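Local coordinates for TfuA domain-containing protein (Methanosarcina acetivorans, PDB 6XP8) that takes part in peptide backbone thioamidation, probably together with a partner YcaO enzyme, at residues G75-A80 / D110-S115; E146-A151 / K181-Q186; E14-K17 / N23-P26; V92-V97 / L207-K212. All coordinates share one frame; numbering follows the deposited sequence.

Contact 1: residues G75-A80 / D110-S115; sequences GASMGA and DEVAVS
NZ of Lys199, from helix 198-215, is gripped from both segments, by hydrogen bonds to the hydroxyl of Ser77 and to the carbonyl oxygen of Val112. Between the two segments themselves the contact is van der Waals, an aliphatic side chain set against two oxygens. The isopropyl group of Val112 points at the turn 75-77: its CB is 3.8 Å from Ser77 OG, while its CG1 comes to 3.5 Å from the carbonyl oxygen of Ala76, a buried acceptor with no polar partner in the model. Val112 CG2, at 4.1 Å from Ser77 OG, completes the wall beside the hydroxyl. With chi1 at -159°, Ser77 OG stands anti to the backbone N, which directs it to the side of Val112 and Lys199; it does not cap helix 78-86, although Ser77 is the N-cap residue. Ahead of it Ala76, at phi 73° and psi -55°, forms a classic gamma turn, closed by the bond from Ser77 N to Gly75 O (2.9 Å). The run from Gly75 to Gly79 matches the GxSxG pattern of serine hydrolases, with the serine where strand 71-74 turns into the helix. A buried hydroxyl beside the Lys199 amine would suit a nucleophile, but a catalytic role is inferred.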
loop_
_atom_site.group_PDB
_atom_site.type_symbol
_atom_site.label_atom_id
_atom_site.label_comp_id
_atom_site.label_asym_id
_atom_site.label_seq_id
_atom_site.Cartn_x
_atom_site.Cartn_y
_atom_site.Cartn_z
ATOM N N GLY A 75 -5.287 5.573 -1.995
ATOM C CA GLY A 75 -3.928 5.344 -2.467
ATOM C C GLY A 75 -3.198 4.293 -1.653
ATOM O O GLY A 75 -3.738 3.758 -0.665
ATOM N N ALA A 76 -1.964 4.014 -2.080
ATOM C CA ALA A 76 -0.997 3.107 -1.415
ATOM C C ALA A 76 -1.296 1.607 -1.523
ATOM O O ALA A 76 -0.449 0.831 -1.982
ATOM C CB ALA A 76 -0.739 3.513 0.039
ATOM N N SER A 77 -2.493 1.209 -1.098
ATOM C CA SER A 77 -2.818 -0.202 -0.935
ATOM C C SER A 77 -4.216 -0.497 -1.483
ATOM O O SER A 77 -4.437 -0.329 -2.683
ATOM C CB SER A 77 -2.672 -0.590 0.539
ATOM O OG SER A 77 -2.512 -1.991 0.687
ATOM N N MET A 78 -5.150 -0.929 -0.627
ATOM C CA MET A 78 -6.547 -1.113 -1.055
ATOM C C MET A 78 -7.124 0.168 -1.674
ATOM O O MET A 78 -7.893 0.105 -2.638
ATOM C CB MET A 78 -7.440 -1.645 0.082
ATOM C CG MET A 78 -8.922 -1.790 -0.279
ATOM S SD MET A 78 -9.252 -2.864 -1.699
ATOM C CE MET A 78 -9.600 -4.426 -0.897
ATOM N N GLY A 79 -6.729 1.324 -1.142
ATOM C CA GLY A 79 -7.177 2.604 -1.692
ATOM C C GLY A 79 -6.701 2.841 -3.116
ATOM O O GLY A 79 -7.420 3.427 -3.928
ATOM N N ALA A 80 -5.486 2.390 -3.419
ATOM C CA ALA A 80 -4.928 2.507 -4.774
ATOM C C ALA A 80 -5.676 1.622 -5.771
ATOM O O ALA A 80 -6.010 2.069 -6.869
ATOM C CB ALA A 80 -3.447 2.169 -4.767
ATOM N N ASP A 110 -2.274 -8.747 -5.385
ATOM C CA ASP A 110 -0.998 -9.377 -5.010
ATOM C C ASP A 110 0.165 -8.375 -4.946
ATOM O O ASP A 110 1.145 -8.597 -4.225
ATOM C CB ASP A 110 -0.643 -10.538 -5.941
ATOM C CG ASP A 110 0.574 -11.319 -5.453
ATOM O OD1 ASP A 110 0.511 -11.882 -4.343
ATOM O OD2 ASP A 110 1.588 -11.347 -6.176
ATOM N N GLU A 111 0.045 -7.275 -5.686
ATOM C CA GLU A 111 1.072 -6.230 -5.712
ATOM C C GLU A 111 1.239 -5.506 -4.375
ATOM O O GLU A 111 2.329 -5.014 -4.060
ATOM C CB GLU A 111 0.785 -5.215 -6.828
ATOM C CG GLU A 111 0.958 -5.779 -8.238
ATOM C CD GLU A 111 2.402 -6.109 -8.594
ATOM O OE1 GLU A 111 3.335 -5.441 -8.077
ATOM O OE2 GLU A 111 2.605 -7.034 -9.418
ATOM N N VAL A 112 0.159 -5.458 -3.595
ATOM C CA VAL A 112 0.128 -4.676 -2.350
ATOM C C VAL A 112 -0.147 -5.481 -1.071
ATOM O O VAL A 112 0.069 -4.968 0.029
ATOM C CB VAL A 112 -0.855 -3.482 -2.443
ATOM C CG1 VAL A 112 -0.275 -2.377 -3.313
ATOM C CG2 VAL A 112 -2.221 -3.912 -2.968
ATOM N N ALA A 113 -0.623 -6.722 -1.205
ATOM C CA ALA A 113 -0.958 -7.561 -0.041
ATOM C C ALA A 113 0.234 -7.748 0.912
ATOM O O ALA A 113 1.363 -7.989 0.465
ATOM C CB ALA A 113 -1.480 -8.916 -0.492
ATOM N N VAL A 114 -0.032 -7.597 2.210
ATOM C CA VAL A 114 0.950 -7.848 3.283
ATOM C C VAL A 114 0.330 -8.626 4.438
ATOM O O VAL A 114 -0.838 -8.416 4.792
ATOM C CB VAL A 114 1.607 -6.555 3.862
ATOM C CG1 VAL A 114 2.658 -6.014 2.919
ATOM C CG2 VAL A 114 0.579 -5.476 4.193
ATOM N N SER A 115 1.114 -9.532 5.017
ATOM C CA SER A 115 0.730 -10.138 6.286
ATOM C C SER A 115 0.984 -9.114 7.395
ATOM O O SER A 115 1.925 -8.315 7.319
ATOM C CB SER A 115 1.484 -11.444 6.539
ATOM O OG SER A 115 2.844 -11.192 6.818
#

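Contact 2: residues E146-A151 / K181-Q186; sequences EKEHNA and KEKGKQ
Lys183 NZ donates to Glu148 OE1 over 2.8 Å, a salt bridge that uses the syn lone pair of the carboxylate oxygen. A water bridges the pair as well: it donates to Glu148 OE2 at 2.8 Å and accepts from Lys183 NZ at 3.1 Å, so both carboxylate oxygens are tied to the amine, one directly and one through solvent. OE1 has a second donor in the backbone N of Ser145, just ahead of helix 146-157, which helps fix the rotation of the carboxylate. The two extended side chains cross at about a right angle, and Lys183 CD lies 3.7 Å from Glu148 OE2, its methylenes lying against the acid. With an alanine in place of Glu148, Lys183 would probably lose its charge partner and swing into solvent, while the amide of Ser145 would lose an acceptor. One residue on, His149 ND1 donates to Asn150 OD1 at 2.9 Å, nearly in the imidazole plane, and its side chain touches Leu135 and Lys136. Helix 146-157 thus leans on helix 128-140 through His149, and through Glu148 it reaches Ile179, Pro180 and the first turn of helix 181-193, the two helices joined here across the surface.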
loop_
_atom_site.group_PDB
_atom_site.type_symbol
_atom_site.label_atom_id
_atom_site.label_comp_id
_atom_site.label_asym_id
_atom_site.label_seq_id
_atom_site.Cartn_x
_atom_site.Cartn_y
_atom_site.Cartn_z
ATOM N N GLU A 146 21.486 -6.731 -13.875
ATOM C CA GLU A 146 20.146 -6.818 -14.441
ATOM C C GLU A 146 19.587 -8.244 -14.351
ATOM O O GLU A 146 18.409 -8.424 -14.025
ATOM C CB GLU A 146 20.128 -6.300 -15.876
ATOM C CG GLU A 146 18.939 -5.401 -16.169
ATOM C CD GLU A 146 19.181 -4.459 -17.336
ATOM O OE1 GLU A 146 18.976 -3.237 -17.165
ATOM O OE2 GLU A 146 19.579 -4.938 -18.417
ATOM N N LYS A 147 20.444 -9.240 -14.600
ATOM C CA LYS A 147 20.075 -10.658 -14.479
ATOM C C LYS A 147 19.638 -10.995 -13.046
ATOM O O LYS A 147 18.623 -11.672 -12.851
ATOM C CB LYS A 147 21.230 -11.571 -14.930
ATOM C CG LYS A 147 20.870 -13.049 -15.068
ATOM C CD LYS A 147 22.080 -13.882 -15.478
ATOM C CE LYS A 147 21.824 -15.383 -15.350
ATOM N NZ LYS A 147 21.038 -15.942 -16.488
ATOM N N GLU A 148 20.409 -10.509 -12.067
ATOM C CA GLU A 148 20.129 -10.714 -10.639
ATOM C C GLU A 148 18.852 -10.006 -10.195
ATOM O O GLU A 148 18.048 -10.582 -9.458
ATOM C CB GLU A 148 21.314 -10.256 -9.783
ATOM C CG GLU A 148 22.497 -11.213 -9.818
ATOM C CD GLU A 148 23.816 -10.573 -9.410
ATOM O OE1 GLU A 148 23.901 -9.330 -9.280
ATOM O OE2 GLU A 148 24.784 -11.331 -9.218
ATOM N N HIS A 149 18.679 -8.763 -10.646
ATOM C CA HIS A 149 17.444 -8.002 -10.435
ATOM C C HIS A 149 16.232 -8.782 -10.932
ATOM O O HIS A 149 15.277 -8.990 -10.180
ATOM C CB HIS A 149 17.516 -6.638 -11.134
ATOM C CG HIS A 149 16.210 -5.906 -11.169
ATOM N ND1 HIS A 149 15.267 -6.111 -12.154
ATOM C CD2 HIS A 149 15.687 -4.980 -10.334
ATOM C CE1 HIS A 149 14.218 -5.343 -11.923
ATOM N NE2 HIS A 149 14.451 -4.641 -10.828
ATOM N N ASN A 150 16.283 -9.206 -12.196
ATOM C CA ASN A 150 15.167 -9.914 -12.832
ATOM C C ASN A 150 14.861 -11.256 -12.172
ATOM O O ASN A 150 13.686 -11.607 -12.005
ATOM C CB ASN A 150 15.422 -10.098 -14.332
ATOM C CG ASN A 150 15.511 -8.777 -15.090
ATOM O OD1 ASN A 150 15.245 -7.698 -14.552
ATOM N ND2 ASN A 150 15.894 -8.865 -16.360
ATOM N N ALA A 151 15.911 -11.987 -11.787
ATOM C CA ALA A 151 15.757 -13.293 -11.131
ATOM C C ALA A 151 15.120 -13.143 -9.752
ATOM O O ALA A 151 14.208 -13.897 -9.405
ATOM C CB ALA A 151 17.092 -14.025 -11.038
ATOM N N LYS A 181 26.303 -15.193 -2.478
ATOM C CA LYS A 181 25.879 -14.987 -1.089
ATOM C C LYS A 181 26.458 -13.727 -0.432
ATOM O O LYS A 181 25.760 -13.070 0.340
ATOM C CB LYS A 181 26.115 -16.243 -0.243
ATOM C CG LYS A 181 25.091 -17.332 -0.534
ATOM C CD LYS A 181 25.333 -18.613 0.241
ATOM C CE LYS A 181 24.427 -19.709 -0.297
ATOM N NZ LYS A 181 24.799 -21.065 0.194
ATOM N N GLU A 182 27.705 -13.382 -0.753
ATOM C CA GLU A 182 28.309 -12.139 -0.247
ATOM C C GLU A 182 27.646 -10.898 -0.838
ATOM O O GLU A 182 27.421 -9.909 -0.129
ATOM C CB GLU A 182 29.827 -12.114 -0.469
ATOM C CG GLU A 182 30.602 -13.059 0.439
ATOM C CD GLU A 182 30.507 -12.685 1.908
ATOM O OE1 GLU A 182 31.185 -11.721 2.326
ATOM O OE2 GLU A 182 29.755 -13.364 2.642
ATOM N N LYS A 183 27.323 -10.974 -2.130
ATOM C CA LYS A 183 26.569 -9.937 -2.832
ATOM C C LYS A 183 25.139 -9.841 -2.281
ATOM O O LYS A 183 24.575 -8.743 -2.195
ATOM C CB LYS A 183 26.554 -10.215 -4.338
ATOM C CG LYS A 183 26.459 -8.963 -5.190
ATOM C CD LYS A 183 26.562 -9.276 -6.675
ATOM C CE LYS A 183 26.539 -7.994 -7.488
ATOM N NZ LYS A 183 26.416 -8.241 -8.951
ATOM N N GLY A 184 24.578 -10.992 -1.906
ATOM C CA GLY A 184 23.277 -11.078 -1.239
ATOM C C GLY A 184 23.252 -10.362 0.101
ATOM O O GLY A 184 22.265 -9.706 0.431
ATOM N N LYS A 185 24.342 -10.488 0.862
ATOM C CA LYS A 185 24.483 -9.839 2.176
ATOM C C LYS A 185 24.539 -8.318 2.067
ATOM O O LYS A 185 23.914 -7.614 2.864
ATOM C CB LYS A 185 25.716 -10.369 2.920
ATOM C CG LYS A 185 25.523 -11.760 3.504
ATOM C CD LYS A 185 26.815 -12.319 4.080
ATOM C CE LYS A 185 26.732 -13.823 4.304
ATOM N NZ LYS A 185 25.720 -14.229 5.326
ATOM N N GLN A 186 25.273 -7.827 1.066
ATOM C CA GLN A 186 25.349 -6.397 0.761
ATOM C C GLN A 186 23.991 -5.864 0.309
ATOM O O GLN A 186 23.592 -4.767 0.704
ATOM C CB GLN A 186 26.428 -6.109 -0.294
ATOM C CG GLN A 186 27.849 -6.471 0.132
ATOM C CD GLN A 186 28.340 -5.684 1.338
ATOM O OE1 GLN A 186 28.282 -4.450 1.363
ATOM N NE2 GLN A 186 28.833 -6.399 2.347
HETATM O O HOH W 1 27.542 -11.146 -9.367
#

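Contact 3: residues E14-K17 / N23-P26; sequences EDAK and NYQP
Tyr24 holds CG anti to its carbonyl carbon (chi1 -68°), which carries the ring off strand 23-25 toward Ala16 and Lys17 of helix 13-19. Lys17 runs past it the opposite way and bends at its last torsion (chi4 60°), which brings NZ back to 3.9 Å from Tyr24 CD2. The methyl of Ala16 presses obliquely on the ring, Ala16 CB to Tyr24 CE1 3.4 Å, a tight fit at the CE1 and CZ atoms. Lys17 meets the CD2-CE2 side of the ring with its methylene CG, 3.7 Å from Tyr24 CD2, and with its CA, 3.7 Å from Tyr24 CE2. The contact ties together the last two elements of a beta-alpha-beta unit, strand 3-6, helix 13-19 and strand 23-25, in which the final strand lies at the margin of the parallel sheet and pairs with strand 3-6. At the far end of the ring Tyr24 OH lies 3.1 Å from Ala16 O, but its hydrogen bond goes to Leu20 O, just past the end of helix 13-19. A leucine in place of Tyr24 would probably leave Leu20 O without this donor and open a gap beside the Ala16 methyl. Ile5 and Thr7 also touch the tyrosine, and Ile11 touches Ala16.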
loop_
_atom_site.group_PDB
_atom_site.type_symbol
_atom_site.label_atom_id
_atom_site.label_comp_id
_atom_site.label_asym_id
_atom_site.label_seq_id
_atom_site.Cartn_x
_atom_site.Cartn_y
_atom_site.Cartn_z
ATOM N N GLU A 14 0.027 6.059 14.774
ATOM C CA GLU A 14 0.952 6.930 15.506
ATOM C C GLU A 14 1.659 7.929 14.583
ATOM O O GLU A 14 1.737 9.121 14.893
ATOM C CB GLU A 14 1.990 6.092 16.274
ATOM C CG GLU A 14 1.418 5.134 17.319
ATOM C CD GLU A 14 1.132 3.735 16.775
ATOM O OE1 GLU A 14 0.177 3.565 15.984
ATOM O OE2 GLU A 14 1.863 2.790 17.157
ATOM N N ASP A 15 2.163 7.437 13.454
ATOM C CA ASP A 15 2.889 8.268 12.495
ATOM C C ASP A 15 1.961 9.126 11.640
ATOM O O ASP A 15 2.318 10.243 11.264
ATOM C CB ASP A 15 3.812 7.413 11.626
ATOM C CG ASP A 15 5.000 6.862 12.404
ATOM O OD1 ASP A 15 5.261 7.334 13.530
ATOM O OD2 ASP A 15 5.673 5.959 11.879
ATOM N N ALA A 16 0.769 8.607 11.346
ATOM C CA ALA A 16 -0.223 9.363 10.584
ATOM C C ALA A 16 -0.797 10.544 11.374
ATOM O O ALA A 16 -1.022 11.613 10.800
ATOM C CB ALA A 16 -1.335 8.445 10.103
ATOM N N LYS A 17 -1.010 10.337 12.679
ATOM C CA LYS A 17 -1.664 11.299 13.591
ATOM C C LYS A 17 -0.978 12.647 13.691
ATOM O O LYS A 17 -1.638 13.673 13.897
ATOM C CB LYS A 17 -1.767 10.715 14.999
ATOM C CG LYS A 17 -3.115 10.112 15.313
ATOM C CD LYS A 17 -3.058 9.232 16.550
ATOM C CE LYS A 17 -4.408 9.180 17.252
ATOM N NZ LYS A 17 -5.518 8.645 16.411
ATOM N N ASN A 23 -9.843 11.009 12.414
ATOM C CA ASN A 23 -10.262 9.753 13.016
ATOM C C ASN A 23 -9.582 8.598 12.280
ATOM O O ASN A 23 -9.973 8.246 11.164
ATOM C CB ASN A 23 -11.791 9.612 12.989
ATOM C CG ASN A 23 -12.283 8.336 13.660
ATOM O OD1 ASN A 23 -11.504 7.437 13.979
ATOM N ND2 ASN A 23 -13.586 8.256 13.880
ATOM N N TYR A 24 -8.566 8.016 12.918
ATOM C CA TYR A 24 -7.872 6.854 12.363
ATOM C C TYR A 24 -8.539 5.556 12.771
ATOM O O TYR A 24 -8.790 5.307 13.954
ATOM C CB TYR A 24 -6.371 6.868 12.696
ATOM C CG TYR A 24 -5.682 7.991 11.964
ATOM C CD1 TYR A 24 -5.336 7.861 10.610
ATOM C CD2 TYR A 24 -5.435 9.213 12.591
ATOM C CE1 TYR A 24 -4.743 8.909 9.918
ATOM C CE2 TYR A 24 -4.835 10.259 11.904
ATOM C CZ TYR A 24 -4.487 10.102 10.570
ATOM O OH TYR A 24 -3.895 11.132 9.873
ATOM N N GLN A 25 -8.842 4.754 11.759
ATOM C CA GLN A 25 -9.512 3.475 11.927
ATOM C C GLN A 25 -8.602 2.367 11.397
ATOM O O GLN A 25 -7.719 2.645 10.583
ATOM C CB GLN A 25 -10.855 3.474 11.177
ATOM C CG GLN A 25 -11.925 4.385 11.778
ATOM C CD GLN A 25 -12.352 3.984 13.184
ATOM O OE1 GLN A 25 -12.322 4.801 14.108
ATOM N NE2 GLN A 25 -12.747 2.729 13.355
ATOM N N PRO A 26 -8.816 1.107 11.841
ATOM C CA PRO A 26 -8.052 -0.022 11.292
ATOM C C PRO A 26 -8.290 -0.208 9.779
ATOM O O PRO A 26 -9.217 0.420 9.229
ATOM C CB PRO A 26 -8.606 -1.226 12.067
ATOM C CG PRO A 26 -9.134 -0.648 13.330
ATOM C CD PRO A 26 -9.714 0.669 12.929
#

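Contact 4: residues V92-V97 / L207-K212; sequences VGVGKV and LETVKK
Val94 and Thr209 bring no rings or other flat groups together; two branched side chains reach toward each other, tip to tip. Val94 CG1 sits 3.4 Å from Thr209 OG1 and 4.1 Å from Thr209 CG2, so one methyl spans both branches of the threonine, and Val94 CG2 stays 4.0 Å from Thr209 OG1. The hydroxyl has its partner in its own helix: with OG1 anti to the carbonyl carbon and beside the backbone N (chi1 -60°), it bonds to Leu205 O one turn back. That leaves Thr209 CG2 toward Val92, whose CG1 is 4.4 Å away. The two segments bury 95 Å² in all. Beyond Val94 the chain turns at Gly95, the N-cap residue of helix 96-102, whose phi of 97° and psi of 170° would jam a side chain against the preceding carbonyl. The first amides of that helix, Lys96 N and Val97 N, bind the two carboxylate oxygens of Asp202, a second tie to helix 198-215. Strand 92-93 flanks strand 71-74 at the border of the parallel sheet, and Val73 of that neighbour touches Val94, Thr209 and Val210. Leu207 and Val210 touch strand 3-6 as well, so helix 198-215 packs against several strands, from 3-6 to 92-93.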
loop_
_atom_site.group_PDB
_atom_site.type_symbol
_atom_site.label_atom_id
_atom_site.label_comp_id
_atom_site.label_asym_id
_atom_site.label_seq_id
_atom_site.Cartn_x
_atom_site.Cartn_y
_atom_site.Cartn_z
ATOM N N VAL A 92 -11.031 9.784 -5.797
ATOM C CA VAL A 92 -9.760 10.439 -6.076
ATOM C C VAL A 92 -8.652 9.441 -5.767
ATOM O O VAL A 92 -8.576 8.929 -4.652
ATOM C CB VAL A 92 -9.571 11.704 -5.197
ATOM C CG1 VAL A 92 -8.232 12.378 -5.482
ATOM C CG2 VAL A 92 -10.721 12.692 -5.392
ATOM N N GLY A 93 -7.813 9.159 -6.762
ATOM C CA GLY A 93 -6.601 8.364 -6.556
ATOM C C GLY A 93 -5.371 9.243 -6.450
ATOM O O GLY A 93 -5.251 10.233 -7.180
ATOM N N VAL A 94 -4.463 8.892 -5.538
ATOM C CA VAL A 94 -3.187 9.615 -5.385
ATOM C C VAL A 94 -2.041 8.634 -5.160
ATOM O O VAL A 94 -2.237 7.565 -4.576
ATOM C CB VAL A 94 -3.195 10.691 -4.252
ATOM C CG1 VAL A 94 -4.207 11.796 -4.522
ATOM C CG2 VAL A 94 -3.447 10.078 -2.885
ATOM N N GLY A 95 -0.856 9.010 -5.633
ATOM C CA GLY A 95 0.355 8.233 -5.408
ATOM C C GLY A 95 0.722 7.315 -6.557
ATOM O O GLY A 95 -0.072 7.106 -7.479
ATOM N N LYS A 96 1.923 6.747 -6.474
ATOM C CA LYS A 96 2.493 5.926 -7.552
ATOM C C LYS A 96 1.773 4.587 -7.758
ATOM O O LYS A 96 1.579 4.154 -8.903
ATOM C CB LYS A 96 3.998 5.698 -7.329
ATOM C CG LYS A 96 4.845 6.972 -7.255
ATOM C CD LYS A 96 5.056 7.657 -8.600
ATOM C CE LYS A 96 6.148 8.717 -8.514
ATOM N NZ LYS A 96 6.161 9.640 -9.688
ATOM N N VAL A 97 1.372 3.942 -6.661
ATOM C CA VAL A 97 0.683 2.645 -6.738
ATOM C C VAL A 97 -0.631 2.807 -7.512
ATOM O O VAL A 97 -0.930 2.004 -8.399
ATOM C CB VAL A 97 0.481 1.984 -5.344
ATOM C CG1 VAL A 97 -0.212 0.637 -5.476
ATOM C CG2 VAL A 97 1.816 1.784 -4.640
ATOM N N LEU A 207 -2.931 11.285 3.060
ATOM C CA LEU A 207 -3.136 12.153 4.227
ATOM C C LEU A 207 -3.148 13.625 3.835
ATOM O O LEU A 207 -4.017 14.378 4.273
ATOM C CB LEU A 207 -2.069 11.888 5.294
ATOM C CG LEU A 207 -2.021 10.492 5.926
ATOM C CD1 LEU A 207 -0.909 10.457 6.955
ATOM C CD2 LEU A 207 -3.356 10.064 6.549
ATOM N N GLU A 208 -2.211 14.010 2.970
ATOM C CA GLU A 208 -2.076 15.398 2.520
ATOM C C GLU A 208 -3.233 15.820 1.613
ATOM O O GLU A 208 -3.683 16.964 1.690
ATOM C CB GLU A 208 -0.697 15.634 1.885
ATOM C CG GLU A 208 0.420 15.525 2.926
ATOM C CD GLU A 208 1.839 15.579 2.379
ATOM O OE1 GLU A 208 2.095 15.158 1.229
ATOM O OE2 GLU A 208 2.724 16.026 3.143
ATOM N N THR A 209 -3.721 14.888 0.787
ATOM C CA THR A 209 -4.903 15.112 -0.069
ATOM C C THR A 209 -6.175 15.273 0.771
ATOM O O THR A 209 -6.969 16.198 0.532
ATOM C CB THR A 209 -5.065 13.992 -1.129
ATOM O OG1 THR A 209 -3.900 13.964 -1.955
ATOM C CG2 THR A 209 -6.277 14.236 -2.026
ATOM N N VAL A 210 -6.353 14.385 1.751
ATOM C CA VAL A 210 -7.481 14.464 2.690
ATOM C C VAL A 210 -7.442 15.802 3.447
ATOM O O VAL A 210 -8.467 16.479 3.562
ATOM C CB VAL A 210 -7.527 13.245 3.651
ATOM C CG1 VAL A 210 -8.567 13.443 4.742
ATOM C CG2 VAL A 210 -7.832 11.967 2.878
ATOM N N LYS A 211 -6.252 16.183 3.919
ATOM C CA LYS A 211 -6.023 17.481 4.564
ATOM C C LYS A 211 -6.576 18.638 3.724
ATOM O O LYS A 211 -7.313 19.481 4.241
ATOM C CB LYS A 211 -4.528 17.685 4.842
ATOM C CG LYS A 211 -4.194 18.885 5.721
ATOM C CD LYS A 211 -2.689 19.082 5.863
ATOM C CE LYS A 211 -2.065 18.075 6.816
ATOM N NZ LYS A 211 -0.580 18.203 6.901
ATOM N N LYS A 212 -6.238 18.648 2.434
ATOM C CA LYS A 212 -6.682 19.691 1.501
ATOM C C LYS A 212 -8.194 19.713 1.310
ATOM O O LYS A 212 -8.799 20.790 1.295
ATOM C CB LYS A 212 -5.972 19.560 0.149
ATOM C CG LYS A 212 -4.522 20.006 0.192
ATOM C CD LYS A 212 -3.943 20.232 -1.196
ATOM C CE LYS A 212 -2.540 20.822 -1.109
ATOM N NZ LYS A 212 -2.515 22.208 -0.552
#

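How the contacts relate
Contacts 1, 3 and 4 cluster about the parallel sheet, contact 2 lies in a remote helical region. Val97 joins contact 4 to contact 1: its CG1 is 3.5 Å from Ala76 O and 3.7 Å from Val112 CG1, so packing continues from the start of helix 96-102 to the turn that holds Ser77. Leu207 does the same between contacts 4 and 3, its CD2 lying 3.5 Å from Tyr24 OH. Helix 198-215 is common to all three, since it also supplies Lys199 at the possible active site. The centres of contacts 1 and 3 are about 17 Å apart, whereas contact 2 is centred about 26 Å from contact 1 and touches none of the others.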